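Periplasmic aliphatic sulphonates-binding protein (PDB 2X26) probably binds aliphatic sulfonates in the periplasm and delivers them to an ABC-type importer. Local coordinates at residues A[81-86]-A[244-249]; A[12-17]-A[211-216]; A[71-76]-A[280-285]. All blocks are in the same frame, centred on the assembly; numbering follows the deposited sequence.

Contact 1: residues A[81-86]-A[244-249]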
# COMPACT_ATOMS: atom_id res chain seq x y z
N PRO A 81 -1.93 2.55 -8.81
CA PRO A 81 -3.27 3.17 -8.86
C PRO A 81 -4.10 2.79 -7.66
O PRO A 81 -3.89 1.75 -7.09
CB PRO A 81 -3.90 2.56 -10.12
CG PRO A 81 -2.70 1.97 -10.94
CD PRO A 81 -1.69 1.57 -9.89
N PRO A 82 -5.06 3.63 -7.30
CA PRO A 82 -5.97 3.26 -6.24
C PRO A 82 -6.87 2.06 -6.63
O PRO A 82 -7.03 1.77 -7.81
CB PRO A 82 -6.88 4.50 -6.11
CG PRO A 82 -6.78 5.23 -7.32
CD PRO A 82 -5.46 4.86 -7.99
N LYS A 83 -7.43 1.42 -5.61
CA LYS A 83 -8.31 0.26 -5.81
C LYS A 83 -9.66 0.60 -5.23
O LYS A 83 -10.02 0.06 -4.18
CB LYS A 83 -7.74 -0.98 -5.08
CG LYS A 83 -6.35 -1.44 -5.56
CD LYS A 83 -6.01 -2.89 -5.02
CE LYS A 83 -6.44 -3.19 -3.55
NZ LYS A 83 -6.63 -4.69 -3.15
N PRO A 84 -10.44 1.44 -5.92
CA PRO A 84 -11.72 1.88 -5.27
C PRO A 84 -12.73 0.76 -5.04
O PRO A 84 -13.48 0.83 -4.07
CB PRO A 84 -12.28 2.89 -6.25
CG PRO A 84 -11.64 2.60 -7.59
CD PRO A 84 -10.23 2.10 -7.22
N LYS A 85 -12.67 -0.29 -5.86
CA LYS A 85 -13.59 -1.43 -5.74
C LYS A 85 -13.21 -2.42 -4.65
O LYS A 85 -13.96 -3.34 -4.37
CB LYS A 85 -13.67 -2.17 -7.07
CG LYS A 85 -14.33 -1.29 -8.15
CD LYS A 85 -14.19 -1.90 -9.55
CE LYS A 85 -15.42 -1.49 -10.43
NZ LYS A 85 -15.23 -1.64 -11.92
N ALA A 86 -12.04 -2.20 -4.04
CA ALA A 86 -11.49 -3.07 -3.02
C ALA A 86 -11.65 -2.49 -1.60
O ALA A 86 -11.29 -3.12 -0.61
CB ALA A 86 -10.00 -3.25 -3.35
N HIS A 244 -11.20 -7.18 -8.01
CA HIS A 244 -11.46 -5.82 -7.52
C HIS A 244 -10.28 -4.88 -7.77
O HIS A 244 -10.31 -3.73 -7.32
CB HIS A 244 -11.81 -5.81 -6.03
CG HIS A 244 -12.98 -6.68 -5.69
ND1 HIS A 244 -13.05 -7.41 -4.53
CD2 HIS A 244 -14.12 -6.93 -6.38
CE1 HIS A 244 -14.19 -8.08 -4.51
NE2 HIS A 244 -14.86 -7.80 -5.62
N ARG A 245 -9.23 -5.37 -8.45
CA ARG A 245 -8.02 -4.55 -8.68
C ARG A 245 -7.95 -4.06 -10.09
O ARG A 245 -8.34 -4.80 -11.04
CB ARG A 245 -6.77 -5.39 -8.47
CG ARG A 245 -6.65 -5.88 -7.02
CD ARG A 245 -5.50 -6.86 -6.99
NE ARG A 245 -4.23 -6.16 -6.81
CZ ARG A 245 -3.18 -6.20 -7.62
NH1 ARG A 245 -3.20 -6.86 -8.79
NH2 ARG A 245 -2.08 -5.52 -7.22
N PRO A 246 -7.52 -2.81 -10.27
CA PRO A 246 -7.30 -2.34 -11.64
C PRO A 246 -5.97 -2.89 -12.16
O PRO A 246 -5.17 -3.42 -11.39
CB PRO A 246 -7.18 -0.81 -11.44
CG PRO A 246 -6.53 -0.67 -10.15
CD PRO A 246 -7.12 -1.79 -9.28
N PRO A 247 -5.70 -2.75 -13.48
CA PRO A 247 -4.34 -3.11 -13.92
C PRO A 247 -3.32 -2.25 -13.16
O PRO A 247 -3.54 -1.04 -12.96
CB PRO A 247 -4.36 -2.73 -15.42
CG PRO A 247 -5.83 -2.91 -15.82
CD PRO A 247 -6.56 -2.33 -14.61
N THR A 248 -2.25 -2.87 -12.67
CA THR A 248 -1.30 -2.16 -11.85
C THR A 248 -0.25 -1.52 -12.72
O THR A 248 0.16 -2.10 -13.74
CB THR A 248 -0.60 -3.13 -10.93
OG1 THR A 248 -1.56 -3.52 -9.95
CG2 THR A 248 0.63 -2.47 -10.21
N THR A 249 0.13 -0.30 -12.37
CA THR A 249 1.31 0.35 -12.92
C THR A 249 2.08 0.81 -11.68
O THR A 249 1.50 1.01 -10.65
CB THR A 249 0.95 1.56 -13.81
OG1 THR A 249 0.14 2.50 -13.08
CG2 THR A 249 0.17 1.09 -15.10
O HOH W 1 -3.93 -5.52 -4.18
O HOH W 2 -10.59 -1.09 -7.81
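Pro81 sets its ring against Thr249, the two side chains crossing at about a right angle: Pro81 CD lies 3.3 Å from Thr249 O and Pro81 CG 3.6 Å from Thr249 OG1. A chi1 of 56° wedges that hydroxyl between the backbone N and the carbonyl carbon of Thr249, on the side where the proline lies. At the next residue of the first segment, Pro82 O lies 3.4 Å from Pro246 CG, while Pro246 CD faces Lys83 CG. The lysine then slants across Arg245, methylene against methylene, with Lys83 CD 3.7 Å from Arg245 CG. The lysine chain bends at chi3 (-40°), and one water accepts from both Lys83 NZ and Arg245 NE. The same guanidinium forms a salt bridge through NH2 with Asp213. At the far end of the contact His244 CB packs 3.7 Å from Lys85 O, and a second water takes the Lys85 N-H and donates to His244 O. His244 ND1 is hydrogen-bonded to Asp160, and the ring stacks on Tyr163.

Segment 81-86 is a linker between the two sheets of this two-lobed periplasmic binding protein, joining strand 74-80 to strand 87-92. Direct contact with 244-249 is van der Waals, and water carries the polar part; the first water probably eases the repulsion of two like charges, Lys83 NZ lying 4.6 Å from Arg245 NE.

Contact 2: residues A[12-17]-A[211-216]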
# COMPACT_ATOMS: atom_id res chain seq x y z
N GLY A 12 -0.55 -8.58 1.03
CA GLY A 12 -1.27 -7.93 -0.07
C GLY A 12 -0.44 -7.04 -0.96
O GLY A 12 -1.01 -6.37 -1.86
N SER A 13 0.89 -7.07 -0.80
CA SER A 13 1.80 -6.30 -1.67
C SER A 13 2.00 -7.20 -2.91
O SER A 13 3.00 -7.90 -3.00
CB SER A 13 3.16 -6.06 -1.01
OG SER A 13 3.00 -5.35 0.22
N ILE A 14 1.02 -7.19 -3.82
CA ILE A 14 0.97 -8.23 -4.89
C ILE A 14 2.18 -8.26 -5.77
O ILE A 14 2.70 -9.34 -6.01
CB ILE A 14 -0.30 -8.05 -5.72
CG1 ILE A 14 -1.53 -8.19 -4.81
CG2 ILE A 14 -0.30 -9.05 -6.91
CD1 ILE A 14 -1.55 -9.49 -3.84
N GLY A 15 2.64 -7.08 -6.20
CA GLY A 15 3.85 -7.00 -7.07
C GLY A 15 5.04 -7.65 -6.34
O GLY A 15 5.78 -8.50 -6.93
N MET A 16 5.24 -7.27 -5.07
CA MET A 16 6.32 -7.83 -4.29
C MET A 16 6.18 -9.34 -4.11
O MET A 16 7.16 -10.07 -4.33
CB MET A 16 6.43 -7.14 -2.94
CG MET A 16 7.04 -5.75 -3.08
SD MET A 16 7.24 -5.08 -1.42
CE MET A 16 8.22 -3.67 -1.79
N VAL A 17 5.00 -9.79 -3.75
CA VAL A 17 4.80 -11.23 -3.42
C VAL A 17 5.02 -12.09 -4.67
O VAL A 17 5.70 -13.13 -4.59
CB VAL A 17 3.40 -11.45 -2.81
CG1 VAL A 17 3.00 -12.96 -2.73
CG2 VAL A 17 3.37 -10.86 -1.37
N GLU A 211 5.98 -5.76 -13.47
CA GLU A 211 5.93 -6.97 -14.34
C GLU A 211 5.35 -8.16 -13.57
O GLU A 211 4.59 -8.98 -14.11
CB GLU A 211 7.32 -7.37 -14.83
CG GLU A 211 7.96 -6.43 -15.80
CD GLU A 211 9.37 -6.88 -16.15
OE1 GLU A 211 9.55 -8.07 -16.53
OE2 GLU A 211 10.31 -6.08 -16.00
N ALA A 212 5.76 -8.28 -12.32
CA ALA A 212 5.30 -9.37 -11.49
C ALA A 212 3.81 -9.25 -11.20
O ALA A 212 3.08 -10.26 -11.27
CB ALA A 212 6.12 -9.44 -10.15
N ASP A 213 3.31 -8.03 -10.95
CA ASP A 213 1.88 -7.83 -10.71
C ASP A 213 1.09 -8.26 -11.96
O ASP A 213 0.05 -8.91 -11.82
CB ASP A 213 1.59 -6.36 -10.35
CG ASP A 213 0.22 -6.15 -9.73
OD1 ASP A 213 -0.81 -6.55 -10.34
OD2 ASP A 213 0.13 -5.54 -8.66
N ALA A 214 1.64 -8.01 -13.14
CA ALA A 214 0.95 -8.36 -14.40
C ALA A 214 0.73 -9.88 -14.58
O ALA A 214 -0.16 -10.32 -15.36
CB ALA A 214 1.69 -7.83 -15.53
N LEU A 215 1.56 -10.68 -13.90
CA LEU A 215 1.36 -12.13 -13.89
C LEU A 215 0.01 -12.49 -13.35
O LEU A 215 -0.51 -13.56 -13.70
CB LEU A 215 2.48 -12.86 -13.10
CG LEU A 215 3.89 -12.63 -13.66
CD1 LEU A 215 4.92 -13.26 -12.72
CD2 LEU A 215 4.10 -13.14 -15.10
N THR A 216 -0.58 -11.66 -12.46
CA THR A 216 -1.92 -11.97 -11.95
C THR A 216 -2.95 -11.94 -13.08
O THR A 216 -4.03 -12.53 -12.93
CB THR A 216 -2.41 -11.03 -10.81
OG1 THR A 216 -2.58 -9.70 -11.32
CG2 THR A 216 -1.45 -11.06 -9.64
O HOH W 3 1.38 -4.63 -6.66
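Ala212 CB lies 3.4 Å from Gly15 O, bringing helix 199-218 against the first turn of helix 14-21, a close helix-helix packing within the two-lobed binding-protein fold. The backbones come very near at Gly15: its CA is 4.2 Å from the CA of Asp213, the next residue. Asp213 has chi1 at -165°, which carries its carboxylate slantwise over the Ile14 side chain toward the start of the other helix. There Asp213 OD2 stands 3.8 Å from Gly15 N, and a water fills the gap, accepting from Gly15 N and donating to OD2. The same oxygen pairs with Arg245 and takes a weak hydrogen bond from Thr248, so it is engaged on several counts although buried. The nearby helix N-terminus and the arginine would both be expected to favour its negative charge.

Three residues later Thr216 turns back on its own helix. A chi1 of 66° places Thr216 OG1 for a 2.8 Å bond to Asp213 O, which also accepts from Thr216 N, and leaves the methyl to face the neighbouring helix. Ile14, whose side chain also touches Leu227 and Met231 of helix 220-231, meets that methyl at about a right angle, with Ile14 CG2 3.6 Å from Thr216 CG2.

Contact 3: residues A[71-76]-A[280-285]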
# COMPACT_ATOMS: atom_id res chain seq x y z
N GLY A 71 8.44 13.10 11.72
CA GLY A 71 9.79 13.48 11.33
C GLY A 71 10.57 12.44 10.53
O GLY A 71 11.69 12.74 10.14
N ALA A 72 10.01 11.27 10.20
CA ALA A 72 10.78 10.33 9.39
C ALA A 72 11.03 10.92 8.01
O ALA A 72 10.15 11.60 7.42
CB ALA A 72 10.13 8.98 9.33
N ASP A 73 12.24 10.75 7.50
CA ASP A 73 12.61 11.36 6.21
C ASP A 73 12.38 10.37 5.06
O ASP A 73 13.02 10.45 4.01
CB ASP A 73 14.05 11.86 6.22
CG ASP A 73 14.40 12.73 4.98
OD1 ASP A 73 13.50 13.35 4.34
OD2 ASP A 73 15.60 12.79 4.64
N LEU A 74 11.41 9.49 5.22
CA LEU A 74 11.17 8.45 4.20
C LEU A 74 10.52 9.02 2.97
O LEU A 74 9.59 9.81 3.08
CB LEU A 74 10.23 7.43 4.78
CG LEU A 74 10.70 6.92 6.12
CD1 LEU A 74 9.60 5.95 6.63
CD2 LEU A 74 12.05 6.20 5.98
N VAL A 75 11.00 8.64 1.79
CA VAL A 75 10.56 9.28 0.55
C VAL A 75 9.67 8.33 -0.22
O VAL A 75 9.89 7.09 -0.18
CB VAL A 75 11.74 9.72 -0.32
CG1 VAL A 75 12.51 10.84 0.38
CG2 VAL A 75 12.68 8.57 -0.68
N TYR A 76 8.69 8.91 -0.94
CA TYR A 76 7.86 8.14 -1.85
C TYR A 76 8.63 7.94 -3.15
O TYR A 76 8.92 8.91 -3.86
CB TYR A 76 6.58 8.91 -2.15
CG TYR A 76 5.72 9.25 -0.96
CD1 TYR A 76 4.72 8.36 -0.50
CD2 TYR A 76 5.85 10.45 -0.32
CE1 TYR A 76 3.89 8.67 0.60
CE2 TYR A 76 5.05 10.79 0.79
CZ TYR A 76 4.07 9.89 1.25
OH TYR A 76 3.26 10.22 2.32
N ILE A 280 3.99 17.00 2.07
CA ILE A 280 4.15 15.75 1.33
C ILE A 280 5.11 15.89 0.14
O ILE A 280 5.90 14.97 -0.13
CB ILE A 280 2.78 15.19 0.80
CG1 ILE A 280 1.88 14.81 1.99
CG2 ILE A 280 2.97 14.01 -0.26
CD1 ILE A 280 2.50 13.71 2.83
N ARG A 281 5.06 17.04 -0.55
CA ARG A 281 5.90 17.20 -1.71
C ARG A 281 7.40 17.13 -1.40
O ARG A 281 8.15 16.70 -2.25
CB ARG A 281 5.58 18.49 -2.45
CG ARG A 281 4.22 18.39 -3.17
CD ARG A 281 3.72 19.77 -3.47
NE ARG A 281 2.40 19.81 -4.07
CZ ARG A 281 1.26 19.97 -3.40
NH1 ARG A 281 1.26 20.07 -2.07
NH2 ARG A 281 0.12 20.04 -4.06
N GLN A 282 7.81 17.52 -0.19
CA GLN A 282 9.22 17.44 0.22
C GLN A 282 9.71 15.98 0.30
O GLN A 282 10.92 15.70 0.18
CB GLN A 282 9.40 18.17 1.60
CG GLN A 282 10.86 18.43 2.09
CD GLN A 282 11.57 17.25 2.76
OE1 GLN A 282 10.97 16.39 3.44
NE2 GLN A 282 12.90 17.22 2.58
N ARG A 283 8.76 15.05 0.47
CA ARG A 283 9.04 13.62 0.61
C ARG A 283 8.91 12.85 -0.70
O ARG A 283 9.01 11.63 -0.69
CB ARG A 283 8.11 12.97 1.66
CG ARG A 283 8.22 13.57 3.07
CD ARG A 283 9.60 13.37 3.69
NE ARG A 283 9.52 13.32 5.16
CZ ARG A 283 9.37 14.39 5.95
NH1 ARG A 283 9.25 15.60 5.43
NH2 ARG A 283 9.31 14.23 7.27
N ILE A 284 8.65 13.54 -1.82
CA ILE A 284 8.55 12.88 -3.12
C ILE A 284 9.95 12.75 -3.75
O ILE A 284 10.68 13.74 -3.85
CB ILE A 284 7.48 13.57 -4.01
CG1 ILE A 284 6.10 13.21 -3.45
CG2 ILE A 284 7.55 13.08 -5.45
CD1 ILE A 284 4.98 13.98 -4.02
N TRP A 285 10.35 11.52 -4.08
CA TRP A 285 11.62 11.29 -4.76
C TRP A 285 11.45 11.53 -6.25
O TRP A 285 10.55 10.93 -6.89
CB TRP A 285 12.15 9.89 -4.48
CG TRP A 285 13.47 9.53 -5.17
CD1 TRP A 285 14.67 10.11 -4.96
CD2 TRP A 285 13.67 8.51 -6.17
NE1 TRP A 285 15.63 9.52 -5.78
CE2 TRP A 285 15.04 8.53 -6.52
CE3 TRP A 285 12.81 7.58 -6.80
CZ2 TRP A 285 15.60 7.65 -7.47
CZ3 TRP A 285 13.35 6.69 -7.76
CH2 TRP A 285 14.74 6.74 -8.09
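Ala72 O is gripped side-on by Arg283, whose NE and NH2 both donate to this one oxygen, at 2.9 Å and 2.8 Å respectively. The oxygen lies at the edge of the guanidinium, in its plane; seen from the carbonyl, NE is in plane but NH2 stands 41° above it. Just beyond, segment 280-285 adds a single beta bridge to strand 74-80, the outermost strand of one five-stranded mixed sheet, so that a short 3-10 turn and the chain after it border the sheet edge. Tyr76 N donates to Arg283 O at 2.8 Å, and Trp285 N returns a bond to Tyr76 O at 3.0 Å. The two bonds reach the residues flanking Ile284, the pattern of a parallel bridge.

Arg283 O is busy on a second count, since Val75 CA approaches it at 3.1 Å in a CA-H...O contact. Arg283 O also meets the edge of the Tyr76 ring, near its plane, 3.4 Å from Tyr76 CD2. Arg283 reaches Ala72 by folding at chi2 (-63°), which draws its methylenes past Leu74 O. Its NH1 makes a weak bond to Gln282 OE1. Asp73 is close, with OD1 4.1 Å from Arg283 NE, but that oxygen lies well out of the guanidinium plane, and the carboxylate has its salt bridge with Arg192. Gly71, at positive phi, closes the Schellman motif that ends helix 62-69, and thereby leads the chain into the stretch the arginine holds.

Apolar packing completes the join. Val75 CG2 meets Trp285 CB, and Ile284 CG1 lies obliquely by the Tyr76 ring. Tyr76 OH, bonded to Gln261, lies 3.6 Å from the Ile280 CD1 methyl.

How the contacts relate
Contacts 1 and 2 form one continuous patch, their centres about 12 Å apart, joined by Asp213 of contact 2: its OD2 lies 2.6 Å from Arg245 NH2 in a salt bridge and 2.9 Å from Thr248 OG1 in a weak hydrogen bond. Arg245 NH2 also packs on Ile14 CB. Glycerol, probably from the crystallisation liquor, is bound at Arg245 and also at Gly12, which may mark a pocket here. Contact 3 stands apart, its centre about 24 Å from each of the others and its nearest atoms about 11 Å from contact 2. Yet strand 74-80 ties it to contact 1, running from its edge bridge into the linker.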